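Local coordinates for ABC-type transport system, sugar-family extracellular solute-binding protein (Peptoclostridium difficile 630, PDB 6HNI) that probably captures tyrosine outside the cell for uptake by an ABC transporter, and has adhesive properties as a surface lipoprotein, at residues D62-Q67 against Q74-K79. The protein carries 1 engineered substitution. Numbering follows the deposited sequence. Where two conformers were deposited one is given.
With EDO (1,2-ethanediol), chain E.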
# COMPACT_ATOMS: atom_id res chain seq x y z
N ASP A 62 -14.09 -11.47 12.11
CA ASP A 62 -13.18 -11.29 13.25
C ASP A 62 -12.02 -10.42 12.72
O ASP A 62 -11.10 -10.90 12.03
CB ASP A 62 -12.68 -12.68 13.65
CG ASP A 62 -11.72 -12.71 14.82
OD1 ASP A 62 -11.36 -11.63 15.34
OD2 ASP A 62 -11.35 -13.86 15.22
N PHE A 63 -12.12 -9.12 12.99
CA PHE A 63 -11.10 -8.15 12.57
C PHE A 63 -9.99 -8.03 13.62
O PHE A 63 -10.26 -7.83 14.83
CB PHE A 63 -11.74 -6.78 12.38
CG PHE A 63 -10.73 -5.70 12.08
CD1 PHE A 63 -10.15 -5.62 10.81
CD2 PHE A 63 -10.33 -4.81 13.03
CE1 PHE A 63 -9.18 -4.69 10.50
CE2 PHE A 63 -9.33 -3.85 12.76
CZ PHE A 63 -8.78 -3.79 11.48
N GLN A 64 -8.76 -8.12 13.13
CA GLN A 64 -7.55 -8.04 13.99
C GLN A 64 -6.52 -7.12 13.36
O GLN A 64 -6.12 -7.30 12.20
CB GLN A 64 -6.93 -9.41 14.22
CG GLN A 64 -7.83 -10.42 14.91
CD GLN A 64 -8.04 -10.15 16.37
OE1 GLN A 64 -7.14 -9.66 17.04
NE2 GLN A 64 -9.20 -10.56 16.93
N ASN A 65 -6.11 -6.13 14.14
CA ASN A 65 -5.09 -5.13 13.75
C ASN A 65 -3.82 -5.45 14.54
O ASN A 65 -3.85 -5.56 15.76
CB ASN A 65 -5.65 -3.77 14.07
CG ASN A 65 -4.72 -2.61 13.68
OD1 ASN A 65 -3.56 -2.78 13.32
ND2 ASN A 65 -5.24 -1.40 13.78
N ALA A 66 -2.72 -5.60 13.82
CA ALA A 66 -1.40 -5.88 14.46
C ALA A 66 -0.74 -4.65 15.06
O ALA A 66 0.31 -4.79 15.68
CB ALA A 66 -0.47 -6.52 13.49
N GLN A 67 -1.29 -3.48 14.80
CA GLN A 67 -0.70 -2.20 15.25
C GLN A 67 0.77 -2.06 14.88
O GLN A 67 1.60 -1.54 15.68
CB GLN A 67 -0.94 -2.02 16.74
CG GLN A 67 -2.41 -1.89 17.12
CD GLN A 67 -2.59 -1.67 18.60
OE1 GLN A 67 -2.74 -2.62 19.36
NE2 GLN A 67 -2.54 -0.43 19.04
N GLN A 74 1.96 -12.45 13.11
CA GLN A 74 2.12 -13.89 13.15
C GLN A 74 1.19 -14.54 14.16
O GLN A 74 0.60 -15.59 13.84
CB GLN A 74 3.58 -14.23 13.48
CG GLN A 74 4.54 -13.71 12.40
CD GLN A 74 4.67 -14.59 11.19
OE1 GLN A 74 4.24 -15.75 11.16
NE2 GLN A 74 5.31 -14.05 10.15
N SER A 75 1.00 -13.95 15.33
CA SER A 75 0.06 -14.51 16.32
C SER A 75 -1.36 -14.39 15.82
O SER A 75 -2.15 -15.32 16.10
CB SER A 75 0.21 -13.85 17.69
OG SER A 75 -0.00 -12.46 17.68
N ILE A 76 -1.74 -13.31 15.15
CA ILE A 76 -3.13 -13.20 14.60
C ILE A 76 -3.32 -14.36 13.66
O ILE A 76 -4.40 -15.00 13.68
CB ILE A 76 -3.32 -11.85 13.87
CG1 ILE A 76 -3.37 -10.67 14.88
CG2 ILE A 76 -4.51 -11.89 12.94
CD1 ILE A 76 -3.22 -9.31 14.28
N ALA A 77 -2.38 -14.58 12.76
CA ALA A 77 -2.51 -15.60 11.71
C ALA A 77 -2.57 -16.97 12.30
O ALA A 77 -3.39 -17.82 11.90
CB ALA A 77 -1.39 -15.50 10.70
N SER A 78 -1.72 -17.26 13.27
CA SER A 78 -1.74 -18.51 14.00
C SER A 78 -3.13 -18.80 14.62
O SER A 78 -3.61 -19.93 14.53
CB SER A 78 -0.69 -18.48 15.13
OG SER A 78 -0.74 -19.64 15.93
N LYS A 79 -3.71 -17.79 15.26
CA LYS A 79 -4.99 -17.96 15.92
C LYS A 79 -6.09 -18.14 14.86
O LYS A 79 -7.00 -18.96 15.06
CB LYS A 79 -5.27 -16.75 16.81
CG LYS A 79 -6.56 -16.81 17.60
CD LYS A 79 -6.61 -18.05 18.47
CE LYS A 79 -7.62 -17.96 19.63
NZ LYS A 79 -8.98 -17.54 19.18
C1 EDO E . -2.65 1.93 14.85
O1 EDO E . -3.21 0.90 13.98
C2 EDO E . -1.19 1.68 15.24
O2 EDO E . -0.98 1.54 16.65
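Ile76 does nearly all the work on the helix side, reaching from helix 70-82 onto the end of strand 59-65. CB of Gln64 rests in the fork between its two branches: Ile76 CG2 and Ile76 CD1 each lie 3.7 Å from that Gln64 atom. With CG1 anti to the carbonyl carbon (chi1 -71°) and the chain extended to CD1, the methyl Ile76 CD1 runs on past the strand's last residue, coming within 3.8 Å of Ala66 N and 4.0 Å of Ala66 CB. The side-chain contacts in this tight part are aliphatic, and CD1 also packs against the backbone at Ala66 N.

On the looser, more exposed side the polar groups of 62-67 bond among themselves and not to the helix. Gln64 bends at chi2 (-73°), turning its amide back along its own strand, where NE2 gives Asp62 OD1 an almost straight bond of 2.9 Å on the syn side of the carboxylate. The other oxygen, Asp62 OD2, is salt-bridged to Lys85. At the end of the strand, Asn65 OD1 accepts from Gln67 N at 2.8 Å, the donor standing above the carbonyl plane, which closes an Asx turn; Asn65 ND2 holds an ethanediol.

Strand 59-65 forms one edge of a five-stranded parallel sheet, and helix 70-82 packs against it as the connection to strand 87-91: a beta-alpha-beta crossover of the Rossmann-like lobe in a periplasmic-binding-protein fold.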